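Local coordinates for periplasmic binding protein (Xylanimonas cellulosilytica, PDB 4MX8) that probably binds an iron-siderophore complex or a related chelate outside the cell membrane and delivers it to an ABC transporter for uptake, at residues W21-A26 with T128-L133; P71-P76 with A87-T92; Q219-D224 with H242-L247; A254-E259 with A291-F296. All blocks are in the same frame, centred on the assembly; numbering follows the deposited sequence.

Contact 1 of 4, residues W21-A26 with T128-L133; sequences WDRNTA and TIDLSL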
loop_
_atom_site.group_PDB
_atom_site.type_symbol
_atom_site.label_atom_id
_atom_site.label_comp_id
_atom_site.label_asym_id
_atom_site.label_seq_id
_atom_site.Cartn_x
_atom_site.Cartn_y
_atom_site.Cartn_z
ATOM N N TRP A 21 -17.980 7.700 5.081
ATOM C CA TRP A 21 -16.601 8.147 5.167
ATOM C C TRP A 21 -16.442 9.575 4.653
ATOM O O TRP A 21 -17.344 10.115 3.997
ATOM C CB TRP A 21 -15.692 7.170 4.417
ATOM C CG TRP A 21 -15.660 7.314 2.923
ATOM C CD1 TRP A 21 -14.642 7.845 2.177
ATOM C CD2 TRP A 21 -16.664 6.898 1.986
ATOM N NE1 TRP A 21 -14.950 7.780 0.838
ATOM C CE2 TRP A 21 -16.187 7.207 0.696
ATOM C CE3 TRP A 21 -17.922 6.303 2.112
ATOM C CZ2 TRP A 21 -16.926 6.945 -0.454
ATOM C CZ3 TRP A 21 -18.655 6.037 0.970
ATOM C CH2 TRP A 21 -18.153 6.356 -0.300
ATOM N N ASP A 22 -15.307 10.192 4.976
ATOM C CA ASP A 22 -15.019 11.522 4.460
ATOM C C ASP A 22 -14.298 11.409 3.111
ATOM O O ASP A 22 -13.085 11.209 3.042
ATOM C CB ASP A 22 -14.230 12.345 5.474
ATOM C CG ASP A 22 -15.060 12.714 6.700
ATOM O OD1 ASP A 22 -16.089 13.410 6.556
ATOM O OD2 ASP A 22 -14.679 12.310 7.814
ATOM N N ARG A 23 -15.077 11.518 2.040
ATOM C CA ARG A 23 -14.589 11.297 0.684
ATOM C C ARG A 23 -13.779 12.466 0.146
ATOM O O ARG A 23 -14.182 13.631 0.257
ATOM C CB ARG A 23 -15.763 11.045 -0.259
ATOM C CG ARG A 23 -15.338 10.506 -1.609
ATOM C CD ARG A 23 -16.534 10.093 -2.431
ATOM N NE ARG A 23 -17.261 11.247 -2.956
ATOM C CZ ARG A 23 -16.913 11.908 -4.059
ATOM N NH1 ARG A 23 -15.826 11.541 -4.745
ATOM N NH2 ARG A 23 -17.655 12.941 -4.464
ATOM N N ASN A 24 -12.621 12.166 -0.426
ATOM C CA ASN A 24 -11.897 13.193 -1.131
ATOM C C ASN A 24 -12.603 13.411 -2.470
ATOM O O ASN A 24 -12.608 12.519 -3.335
ATOM C CB ASN A 24 -10.442 12.811 -1.353
ATOM C CG ASN A 24 -9.692 13.877 -2.123
ATOM O OD1 ASN A 24 -10.181 14.997 -2.271
ATOM N ND2 ASN A 24 -8.508 13.546 -2.616
ATOM N N THR A 25 -13.193 14.600 -2.629
ATOM C CA THR A 25 -13.985 14.906 -3.811
ATOM C C THR A 25 -13.108 15.263 -4.997
ATOM O O THR A 25 -13.598 15.399 -6.112
ATOM C CB THR A 25 -14.995 16.050 -3.578
ATOM O OG1 THR A 25 -14.298 17.245 -3.207
ATOM C CG2 THR A 25 -15.950 15.697 -2.497
ATOM N N ALA A 26 -11.812 15.420 -4.763
ATOM C CA ALA A 26 -10.905 15.704 -5.859
ATOM C C ALA A 26 -10.667 14.434 -6.653
ATOM O O ALA A 26 -10.536 13.338 -6.088
ATOM C CB ALA A 26 -9.610 16.261 -5.350
ATOM N N THR A 128 -20.882 1.735 -4.709
ATOM C CA THR A 128 -19.430 1.736 -4.709
ATOM C C THR A 128 -18.914 2.346 -3.409
ATOM O O THR A 128 -19.418 3.368 -2.944
ATOM C CB THR A 128 -18.926 2.608 -5.852
ATOM O OG1 THR A 128 -19.366 2.064 -7.101
ATOM C CG2 THR A 128 -17.417 2.729 -5.831
ATOM N N ILE A 129 -17.906 1.722 -2.821
ATOM C CA ILE A 129 -17.272 2.305 -1.661
ATOM C C ILE A 129 -15.825 2.598 -1.978
ATOM O O ILE A 129 -15.216 1.965 -2.845
ATOM C CB ILE A 129 -17.370 1.405 -0.412
ATOM C CG1 ILE A 129 -16.740 0.038 -0.670
ATOM C CG2 ILE A 129 -18.809 1.235 0.010
ATOM C CD1 ILE A 129 -16.991 -0.931 0.464
ATOM N N ASP A 130 -15.289 3.568 -1.253
ATOM C CA ASP A 130 -13.935 4.060 -1.438
ATOM C C ASP A 130 -13.173 3.739 -0.155
ATOM O O ASP A 130 -13.435 4.305 0.905
ATOM C CB ASP A 130 -14.018 5.566 -1.708
ATOM C CG ASP A 130 -12.690 6.282 -1.607
ATOM O OD1 ASP A 130 -11.623 5.625 -1.596
ATOM O OD2 ASP A 130 -12.741 7.538 -1.563
ATOM N N LEU A 131 -12.258 2.788 -0.242
ATOM C CA LEU A 131 -11.510 2.385 0.932
ATOM C C LEU A 131 -10.093 2.947 0.891
ATOM O O LEU A 131 -9.154 2.288 1.314
ATOM C CB LEU A 131 -11.480 0.857 1.063
ATOM C CG LEU A 131 -12.822 0.123 1.109
ATOM C CD1 LEU A 131 -12.574 -1.360 1.252
ATOM C CD2 LEU A 131 -13.704 0.601 2.240
ATOM N N SER A 132 -9.954 4.167 0.372
ATOM C CA SER A 132 -8.685 4.899 0.392
ATOM C C SER A 132 -8.078 4.914 1.794
ATOM O O SER A 132 -8.792 4.777 2.797
ATOM C CB SER A 132 -8.909 6.357 -0.057
ATOM O OG SER A 132 -9.118 6.488 -1.455
ATOM N N LEU A 133 -6.764 5.093 1.874
ATOM C CA LEU A 133 -6.119 5.161 3.180
ATOM C C LEU A 133 -6.563 6.412 3.927
ATOM O O LEU A 133 -6.563 7.502 3.379
ATOM C CB LEU A 133 -4.608 5.148 3.025
ATOM C CG LEU A 133 -3.855 5.010 4.345
ATOM C CD1 LEU A 133 -2.579 4.286 4.055
ATOM C CD2 LEU A 133 -3.564 6.369 5.032
HETATM O O HOH W 1 -13.703 9.300 -3.941
HETATM O O HOH W 2 -11.297 9.395 -0.609
#
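Trp-21 meets Asp-130 in two ways at once. Its indole NE1 gives a hydrogen bond to OD2 of Asp-130 (3.3 Å, N-H...O angle 147°). The oxygen is met from above the carboxylate plane and lies tilted from the ring plane; the planes are nearly perpendicular. The indole also rests on the aspartate stem, CB of Asp-130 lying 3.5 Å from CZ2 of Trp-21, while the backbone O of Asp-130 is over one ring face toward its rim. Asp-130 has CG anti to its own N (chi1 167°), which swings the carboxylate out from its strand to the indole nitrogen. CG of Arg-23 also comes within 3.9 Å of this OD2, beside the indole, its chain crossing the carboxylate at about a right angle. A water takes a bond from NH1 of Arg-23 (3.2 Å), lies 3.1 Å from OD2 of Asp-130 and may link the two, though other acceptors compete for its protons. OD1 is gripped separately by N of Ser-132 at 3.0 Å, an Asx turn, and by OG of Ser-132 at 2.7 Å on its syn lone pair, which should fix the carboxylate's rotation. Trp-119 packs edge-to-face on Trp-21. The strands run nearly crosswise, at 86°: a hairpin, 16-24 with 35-43, laid against edge strand 128-130 of the parallel sheet in an alpha/beta, Rossmann-like lobe.

Contact 2 of 4, residues P71-P76 with A87-T92; sequences PLDSVP and AFNAGT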
loop_
_atom_site.group_PDB
_atom_site.type_symbol
_atom_site.label_atom_id
_atom_site.label_comp_id
_atom_site.label_asym_id
_atom_site.label_seq_id
_atom_site.Cartn_x
_atom_site.Cartn_y
_atom_site.Cartn_z
ATOM N N PRO A 71 -9.011 -4.638 -12.671
ATOM C CA PRO A 71 -8.010 -4.287 -13.683
ATOM C C PRO A 71 -6.996 -5.424 -13.797
ATOM O O PRO A 71 -5.964 -5.377 -13.122
ATOM C CB PRO A 71 -7.348 -3.044 -13.092
ATOM C CG PRO A 71 -7.624 -3.129 -11.615
ATOM C CD PRO A 71 -8.963 -3.747 -11.502
ATOM N N LEU A 72 -7.290 -6.426 -14.628
ATOM C CA LEU A 72 -6.537 -7.685 -14.610
ATOM C C LEU A 72 -5.048 -7.514 -14.843
ATOM O O LEU A 72 -4.241 -8.177 -14.186
ATOM C CB LEU A 72 -7.119 -8.686 -15.608
ATOM C CG LEU A 72 -8.586 -8.958 -15.324
ATOM C CD1 LEU A 72 -9.204 -9.621 -16.490
ATOM C CD2 LEU A 72 -8.751 -9.816 -14.091
ATOM N N ASP A 73 -4.687 -6.615 -15.758
ATOM C CA ASP A 73 -3.284 -6.430 -16.127
ATOM C C ASP A 73 -2.451 -5.883 -14.975
ATOM O O ASP A 73 -1.229 -5.794 -15.095
ATOM C CB ASP A 73 -3.136 -5.494 -17.334
ATOM C CG ASP A 73 -3.748 -6.053 -18.604
ATOM O OD1 ASP A 73 -3.700 -7.293 -18.803
ATOM O OD2 ASP A 73 -4.262 -5.235 -19.409
ATOM N N SER A 74 -3.110 -5.516 -13.874
ATOM C CA SER A 74 -2.447 -4.906 -12.713
ATOM C C SER A 74 -2.461 -5.787 -11.463
ATOM O O SER A 74 -1.796 -5.475 -10.479
ATOM C CB SER A 74 -3.094 -3.559 -12.347
ATOM O OG SER A 74 -3.309 -2.751 -13.486
ATOM N N VAL A 75 -3.246 -6.859 -11.476
ATOM C CA VAL A 75 -3.354 -7.709 -10.298
ATOM C C VAL A 75 -2.025 -8.412 -10.106
ATOM O O VAL A 75 -1.562 -9.108 -11.014
ATOM C CB VAL A 75 -4.477 -8.755 -10.434
ATOM C CG1 VAL A 75 -4.438 -9.723 -9.265
ATOM C CG2 VAL A 75 -5.825 -8.088 -10.516
ATOM N N PRO A 76 -1.395 -8.211 -8.934
ATOM C CA PRO A 76 -0.106 -8.821 -8.574
ATOM C C PRO A 76 -0.267 -10.318 -8.544
ATOM O O PRO A 76 -1.352 -10.794 -8.224
ATOM C CB PRO A 76 0.134 -8.315 -7.153
ATOM C CG PRO A 76 -0.652 -7.071 -7.068
ATOM C CD PRO A 76 -1.894 -7.334 -7.868
ATOM N N ALA A 87 -13.275 -13.993 -14.324
ATOM C CA ALA A 87 -13.218 -12.576 -13.977
ATOM C C ALA A 87 -12.996 -11.746 -15.228
ATOM O O ALA A 87 -12.279 -12.175 -16.142
ATOM C CB ALA A 87 -12.131 -12.304 -12.958
ATOM N N PHE A 88 -13.643 -10.584 -15.274
ATOM C CA PHE A 88 -13.612 -9.733 -16.448
ATOM C C PHE A 88 -12.735 -8.514 -16.171
ATOM O O PHE A 88 -12.559 -8.118 -15.009
ATOM C CB PHE A 88 -15.035 -9.324 -16.861
ATOM C CG PHE A 88 -15.681 -8.322 -15.940
ATOM C CD1 PHE A 88 -15.575 -6.955 -16.191
ATOM C CD2 PHE A 88 -16.391 -8.737 -14.821
ATOM C CE1 PHE A 88 -16.159 -6.027 -15.346
ATOM C CE2 PHE A 88 -16.971 -7.815 -13.967
ATOM C CZ PHE A 88 -16.865 -6.460 -14.239
ATOM N N ASN A 89 -12.183 -7.923 -17.233
ATOM C CA ASN A 89 -11.304 -6.767 -17.066
ATOM C C ASN A 89 -12.106 -5.463 -16.917
ATOM O O ASN A 89 -12.834 -5.064 -17.826
ATOM C CB ASN A 89 -10.280 -6.701 -18.211
ATOM C CG ASN A 89 -9.308 -5.552 -18.060
ATOM O OD1 ASN A 89 -8.175 -5.724 -17.583
ATOM N ND2 ASN A 89 -9.740 -4.359 -18.486
ATOM N N ALA A 90 -11.963 -4.804 -15.769
ATOM C CA ALA A 90 -12.784 -3.631 -15.441
ATOM C C ALA A 90 -12.168 -2.314 -15.864
ATOM O O ALA A 90 -12.819 -1.274 -15.784
ATOM C CB ALA A 90 -13.075 -3.588 -13.952
ATOM N N GLY A 91 -10.908 -2.350 -16.284
ATOM C CA GLY A 91 -10.194 -1.123 -16.595
ATOM C C GLY A 91 -8.721 -1.205 -16.243
ATOM O O GLY A 91 -8.067 -2.199 -16.557
ATOM N N THR A 92 -8.203 -0.150 -15.613
ATOM C CA THR A 92 -6.847 -0.147 -15.056
ATOM C C THR A 92 -6.925 0.431 -13.648
ATOM O O THR A 92 -8.015 0.710 -13.161
ATOM C CB THR A 92 -5.908 0.733 -15.851
ATOM O OG1 THR A 92 -6.316 2.092 -15.669
ATOM C CG2 THR A 92 -5.931 0.363 -17.331
HETATM O O HOH W 3 -5.350 -3.569 -16.344
#
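Leu-72 and Asn-89 slide past one another in opposite directions, and this overlap of the two side chains carries much of the contact. Methyl CD1 of Leu-72 lies 3.6 Å from CB of Asn-89 and reaches on to the backbone around Phe-88, while CD2 of Leu-72 stands 4.3 Å from CB of Ala-87. The polar end of Asn-89 goes the other way: with its CG anti to the backbone N (chi1 -178°), the amide extends to the start of the short 3-10 turn, where OD1 accepts a weak bond from N of Leu-72 (3.2 Å, 134°). Beside this pair, CB of Pro-71 presses on the backbone of Thr-92, at 3.5 Å from its CA, and CA of Pro-71 offers a C-H...O contact to O of Gly-91 at 3.6 Å.

The next shell gathers on that same carbonyl. ND2 of Asn-89 reaches O of Gly-91 weakly at 3.3 Å, and a water donates to O of Gly-91 from 3.1 Å while accepting a weak bond from N of Asp-73. Farther out, backbone bonds of Phe-88 and Ala-90 to strand 67-70 hold the two parallel strands in pairing just where the chain leaves them. Helix 54-62 supports Pro-71 through Met-54, and Ile-101 and Val-50 pack against Phe-88. Chemically, one amide serves both segments through two weak bonds, next to leucine and proline carbons, so its orientation probably depends on packing as much as on hydrogen bonding.

Contact 3 of 4, residues Q219-D224 with H242-L247; sequences QPVLED and HDPQWL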
loop_
_atom_site.group_PDB
_atom_site.type_symbol
_atom_site.label_atom_id
_atom_site.label_comp_id
_atom_site.label_asym_id
_atom_site.label_seq_id
_atom_site.Cartn_x
_atom_site.Cartn_y
_atom_site.Cartn_z
ATOM N N GLN A 219 14.141 3.905 13.703
ATOM C CA GLN A 219 14.517 5.278 14.056
ATOM C C GLN A 219 15.140 6.015 12.865
ATOM O O GLN A 219 16.126 5.552 12.295
ATOM C CB GLN A 219 15.503 5.260 15.224
ATOM C CG GLN A 219 16.081 6.630 15.619
ATOM C CD GLN A 219 16.793 6.595 16.981
ATOM O OE1 GLN A 219 16.456 5.784 17.855
ATOM N NE2 GLN A 219 17.780 7.475 17.161
ATOM N N PRO A 220 14.579 7.169 12.482
ATOM C CA PRO A 220 15.095 7.893 11.308
ATOM C C PRO A 220 16.504 8.427 11.528
ATOM O O PRO A 220 16.842 8.890 12.613
ATOM C CB PRO A 220 14.130 9.083 11.166
ATOM C CG PRO A 220 13.000 8.801 12.069
ATOM C CD PRO A 220 13.492 7.897 13.148
ATOM N N VAL A 221 17.312 8.389 10.479
ATOM C CA VAL A 221 18.684 8.902 10.525
ATOM C C VAL A 221 18.760 10.387 10.894
ATOM O O VAL A 221 19.750 10.837 11.449
ATOM C CB VAL A 221 19.413 8.619 9.203
ATOM C CG1 VAL A 221 18.994 9.623 8.166
ATOM C CG2 VAL A 221 20.913 8.639 9.396
ATOM N N LEU A 222 17.701 11.130 10.587
ATOM C CA LEU A 222 17.582 12.539 10.928
ATOM C C LEU A 222 16.221 12.753 11.588
ATOM O O LEU A 222 15.216 12.162 11.163
ATOM C CB LEU A 222 17.688 13.390 9.668
ATOM C CG LEU A 222 19.018 13.324 8.923
ATOM C CD1 LEU A 222 18.980 14.065 7.592
ATOM C CD2 LEU A 222 20.089 13.895 9.823
ATOM N N GLU A 223 16.184 13.594 12.624
ATOM C CA GLU A 223 14.940 13.848 13.359
ATOM C C GLU A 223 13.927 14.570 12.480
ATOM O O GLU A 223 12.720 14.495 12.735
ATOM C CB GLU A 223 15.192 14.622 14.657
ATOM C CG GLU A 223 15.960 15.919 14.455
ATOM C CD GLU A 223 16.225 16.663 15.758
ATOM O OE1 GLU A 223 16.972 17.675 15.728
ATOM O OE2 GLU A 223 15.685 16.236 16.804
ATOM N N ASP A 224 14.424 15.253 11.443
ATOM C CA ASP A 224 13.562 15.844 10.417
ATOM C C ASP A 224 14.126 15.634 9.000
ATOM O O ASP A 224 14.796 16.516 8.447
ATOM C CB ASP A 224 13.349 17.335 10.696
ATOM C CG ASP A 224 12.060 17.870 10.092
ATOM O OD1 ASP A 224 11.373 18.655 10.788
ATOM O OD2 ASP A 224 11.736 17.510 8.934
ATOM N N HIS A 242 25.127 11.340 6.129
ATOM C CA HIS A 242 24.304 11.013 7.290
ATOM C C HIS A 242 24.449 9.561 7.709
ATOM O O HIS A 242 24.095 9.193 8.836
ATOM C CB HIS A 242 22.841 11.337 6.993
ATOM C CG HIS A 242 22.621 12.769 6.639
ATOM N ND1 HIS A 242 22.888 13.797 7.515
ATOM C CD2 HIS A 242 22.196 13.351 5.494
ATOM C CE1 HIS A 242 22.624 14.953 6.930
ATOM N NE2 HIS A 242 22.204 14.710 5.702
ATOM N N ASP A 243 24.969 8.756 6.783
ATOM C CA ASP A 243 25.354 7.364 7.026
ATOM C C ASP A 243 24.469 6.593 8.004
ATOM O O ASP A 243 24.837 6.394 9.160
ATOM C CB ASP A 243 26.821 7.289 7.450
ATOM C CG ASP A 243 27.335 5.866 7.508
ATOM O OD1 ASP A 243 28.127 5.571 8.428
ATOM O OD2 ASP A 243 26.935 5.045 6.642
ATOM N N PRO A 244 23.293 6.164 7.536
ATOM C CA PRO A 244 22.378 5.381 8.359
ATOM C C PRO A 244 22.926 3.979 8.554
ATOM O O PRO A 244 23.605 3.467 7.655
ATOM C CB PRO A 244 21.097 5.336 7.521
ATOM C CG PRO A 244 21.547 5.524 6.125
ATOM C CD PRO A 244 22.782 6.376 6.172
ATOM N N GLN A 245 22.643 3.390 9.715
ATOM C CA GLN A 245 23.068 2.037 10.026
ATOM C C GLN A 245 22.372 1.002 9.142
ATOM O O GLN A 245 22.983 0.027 8.718
ATOM C CB GLN A 245 22.802 1.731 11.498
ATOM C CG GLN A 245 23.346 0.387 11.937
ATOM C CD GLN A 245 24.850 0.407 12.050
ATOM O OE1 GLN A 245 25.432 1.447 12.345
ATOM N NE2 GLN A 245 25.494 -0.736 11.807
ATOM N N TRP A 246 21.087 1.217 8.877
ATOM C CA TRP A 246 20.322 0.327 8.024
ATOM C C TRP A 246 19.719 1.147 6.899
ATOM O O TRP A 246 19.208 2.255 7.139
ATOM C CB TRP A 246 19.201 -0.300 8.829
ATOM C CG TRP A 246 19.661 -1.095 9.968
ATOM C CD1 TRP A 246 19.782 -0.681 11.259
ATOM C CD2 TRP A 246 20.074 -2.458 9.937
ATOM N NE1 TRP A 246 20.247 -1.711 12.040
ATOM C CE2 TRP A 246 20.436 -2.814 11.246
ATOM C CE3 TRP A 246 20.174 -3.414 8.928
ATOM C CZ2 TRP A 246 20.890 -4.093 11.574
ATOM C CZ3 TRP A 246 20.629 -4.681 9.252
ATOM C CH2 TRP A 246 20.982 -5.008 10.565
ATOM N N LEU A 247 19.783 0.616 5.676
ATOM C CA LEU A 247 19.193 1.271 4.510
ATOM C C LEU A 247 18.097 0.376 3.957
ATOM O O LEU A 247 18.365 -0.770 3.582
ATOM C CB LEU A 247 20.255 1.522 3.442
ATOM C CG LEU A 247 19.890 2.283 2.158
ATOM C CD1 LEU A 247 19.685 3.755 2.436
ATOM C CD2 LEU A 247 20.969 2.099 1.111
#
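His-242, Val-221 and Leu-222 bring together two turns in the connection between parallel strands 183-189 and 246-251, part of the alpha/beta sheet of the C-terminal half. His-242 is the last residue of helix 236-242. Asp-243 then leaves helical geometry with a positive phi of 35°, its OD1 hydrogen-bonded to Thr-277, and Pro-244 leads the chain on toward strand 246-251. Val-221 wedges its side chain into this bend. Its CG2 projects opposite its own backbone N and touches on two sides: 3.3 Å from O of His-242, and 3.8 Å from CB of Pro-244, in an apolar contact. The valine therefore meets the carbonyl ending the helix as well as the proline that starts the next piece of chain. Backbone bonds from Val-221 to Gly-183 and from Trp-246 to Thr-182 and Leu-184 tie both segments to strand 183-189 and its approach.

Leu-222 serves the histidine ring. The two side chains cross at about a right angle, and both methyls lie on one side of the ring, CD2 of Leu-222 displaced toward ND1 of His-242 at 3.6 Å. Phe-238, one helical turn earlier, meets the same ring edge-to-face and also touches Leu-222, so the imidazole is packed by leucine and phenylalanine together. The other methyl, CD1 of Leu-222, sits 3.7 Å from the His-242 ring centroid in a CH-pi contact, just 5° off the ring normal.

Contact 4 of 4, residues A254-E259 with A291-F296; sequences AATGAE and AWYIVF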
loop_
_atom_site.group_PDB
_atom_site.type_symbol
_atom_site.label_atom_id
_atom_site.label_comp_id
_atom_site.label_asym_id
_atom_site.label_seq_id
_atom_site.Cartn_x
_atom_site.Cartn_y
_atom_site.Cartn_z
ATOM N N ALA A 254 10.808 -1.003 -10.459
ATOM C CA ALA A 254 10.518 -2.421 -10.557
ATOM C C ALA A 254 9.012 -2.643 -10.546
ATOM O O ALA A 254 8.499 -3.520 -11.238
ATOM C CB ALA A 254 11.157 -3.152 -9.427
ATOM N N ALA A 255 8.310 -1.815 -9.775
ATOM C CA ALA A 255 6.900 -2.018 -9.472
ATOM C C ALA A 255 5.980 -1.461 -10.541
ATOM O O ALA A 255 4.858 -1.926 -10.701
ATOM C CB ALA A 255 6.569 -1.384 -8.146
ATOM N N THR A 256 6.462 -0.467 -11.271
ATOM C CA THR A 256 5.624 0.269 -12.195
ATOM C C THR A 256 5.838 -0.151 -13.640
ATOM O O THR A 256 5.115 0.292 -14.539
ATOM C CB THR A 256 5.910 1.750 -12.093
ATOM O OG1 THR A 256 7.320 1.964 -12.286
ATOM C CG2 THR A 256 5.485 2.267 -10.735
ATOM N N GLY A 257 6.835 -0.994 -13.874
ATOM C CA GLY A 257 7.076 -1.475 -15.223
ATOM C C GLY A 257 7.778 -0.457 -16.096
ATOM O O GLY A 257 7.631 -0.458 -17.323
ATOM N N ALA A 258 8.549 0.406 -15.441
ATOM C CA ALA A 258 9.384 1.401 -16.092
ATOM C C ALA A 258 10.421 0.730 -16.966
ATOM O O ALA A 258 11.190 -0.097 -16.492
ATOM C CB ALA A 258 10.065 2.248 -15.055
ATOM N N GLU A 259 10.440 1.101 -18.242
ATOM C CA GLU A 259 11.377 0.511 -19.199
ATOM C C GLU A 259 12.760 1.156 -19.107
ATOM O O GLU A 259 12.884 2.342 -18.798
ATOM C CB GLU A 259 10.830 0.606 -20.638
ATOM C CG GLU A 259 10.783 2.029 -21.233
ATOM C CD GLU A 259 10.204 2.091 -22.655
ATOM O OE1 GLU A 259 10.953 2.477 -23.584
ATOM O OE2 GLU A 259 9.000 1.777 -22.838
ATOM N N ALA A 291 4.321 -4.882 -3.202
ATOM C CA ALA A 291 3.645 -4.746 -1.910
ATOM C C ALA A 291 3.781 -3.334 -1.320
ATOM O O ALA A 291 2.783 -2.685 -1.033
ATOM C CB ALA A 291 4.108 -5.791 -0.929
ATOM N N TRP A 292 5.005 -2.843 -1.168
ATOM C CA TRP A 292 5.187 -1.550 -0.536
ATOM C C TRP A 292 4.770 -0.339 -1.371
ATOM O O TRP A 292 4.494 0.719 -0.818
ATOM C CB TRP A 292 6.622 -1.377 -0.067
ATOM C CG TRP A 292 7.031 -2.309 1.018
ATOM C CD1 TRP A 292 7.380 -3.619 0.878
ATOM C CD2 TRP A 292 7.169 -1.999 2.414
ATOM N NE1 TRP A 292 7.716 -4.147 2.098
ATOM C CE2 TRP A 292 7.597 -3.177 3.059
ATOM C CE3 TRP A 292 6.968 -0.842 3.176
ATOM C CZ2 TRP A 292 7.838 -3.235 4.435
ATOM C CZ3 TRP A 292 7.204 -0.895 4.535
ATOM C CH2 TRP A 292 7.640 -2.091 5.155
ATOM N N TYR A 293 4.720 -0.458 -2.689
ATOM C CA TYR A 293 4.413 0.725 -3.482
ATOM C C TYR A 293 3.103 0.667 -4.271
ATOM O O TYR A 293 2.400 1.667 -4.372
ATOM C CB TYR A 293 5.572 1.058 -4.402
ATOM C CG TYR A 293 5.310 2.238 -5.309
ATOM C CD1 TYR A 293 5.568 3.516 -4.890
ATOM C CD2 TYR A 293 4.799 2.067 -6.583
ATOM C CE1 TYR A 293 5.332 4.583 -5.702
ATOM C CE2 TYR A 293 4.550 3.137 -7.397
ATOM C CZ TYR A 293 4.830 4.394 -6.955
ATOM O OH TYR A 293 4.604 5.480 -7.765
ATOM N N ILE A 294 2.766 -0.481 -4.847
ATOM C CA ILE A 294 1.537 -0.567 -5.661
ATOM C C ILE A 294 0.298 -0.849 -4.819
ATOM O O ILE A 294 -0.663 -0.097 -4.852
ATOM C CB ILE A 294 1.639 -1.629 -6.779
ATOM C CG1 ILE A 294 2.676 -1.202 -7.812
ATOM C CG2 ILE A 294 0.291 -1.849 -7.417
ATOM C CD1 ILE A 294 2.288 0.023 -8.571
ATOM N N VAL A 295 0.345 -1.934 -4.059
ATOM C CA VAL A 295 -0.777 -2.357 -3.233
ATOM C C VAL A 295 -0.928 -1.534 -1.955
ATOM O O VAL A 295 -1.969 -0.885 -1.740
ATOM C CB VAL A 295 -0.634 -3.829 -2.841
ATOM C CG1 VAL A 295 -1.829 -4.260 -2.048
ATOM C CG2 VAL A 295 -0.467 -4.681 -4.088
ATOM N N PHE A 296 0.140 -1.518 -1.155
ATOM C CA PHE A 296 0.231 -0.811 0.139
ATOM C C PHE A 296 -1.019 -0.861 1.039
ATOM O O PHE A 296 -1.660 0.145 1.317
ATOM C CB PHE A 296 0.837 0.608 -0.005
ATOM C CG PHE A 296 -0.100 1.642 -0.598
ATOM C CD1 PHE A 296 -0.387 1.664 -1.958
ATOM C CD2 PHE A 296 -0.654 2.627 0.204
ATOM C CE1 PHE A 296 -1.240 2.624 -2.494
ATOM C CE2 PHE A 296 -1.506 3.582 -0.328
ATOM C CZ PHE A 296 -1.792 3.583 -1.677
#
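Ala-255 and Ile-294 make the closest backbone approach, and their meeting is apolar: CB of Ala-255 lies 3.9 Å from CG1 of Ile-294. The same methyl is 4.2 Å from CD2 of Tyr-293, so one methyl touches both side chains. CG1 of Ile-294 also rests 3.7 Å from O of Ala-255, a plain van der Waals approach to a carbonyl. Thr-256 adds a second methyl contact, CG2 at 3.6 Å from CE2 of Tyr-293, approaching the ring obliquely. Tyr-293 carries its CG anti to the backbone N (chi1 177°), which turns the ring toward both alanine and threonine.

The two helices belong to the alpha/beta layering of the C-terminal half. Helix 252-256 follows strand 246-251, helix 289-295 follows the adjacent parallel strand 284-287, and the contact joins the two helices. Pro-289, at the beginning of the second, also touches Ala-255.

The polar bonds run to residues beyond the two segments. OG1 of Thr-256 turns back to bond with O of Arg-252 in its own helix, so the threonine presents its methyl across the gap. At the wider, pi-type turn of 291-295, the carbonyls of Tyr-293 and Ile-294 both accept from the guanidinium of Arg-114.

In the fold
Contacts 1 and 2 belong to the N-terminal half, their centres 21 Å apart, with contact 2 nested in the chain loop that contact 1 closes. Contacts 3 and 4 follow in series. Both are tied to the second sheet: strand 246-251 begins in contact 3 and leads into helix 252-256 of contact 4, and their centres are 24 Å apart. Contacts 2 and 3 lie on opposite sides of the chain centre, about 38 Å between centres. One place where the halves touch is Pro-76 CG of contact 2 against Val-295 CG2 of contact 4, at 3.8 Å. This layout, two alpha/beta halves abutting centrally, is consistent with a two-lobed binding protein.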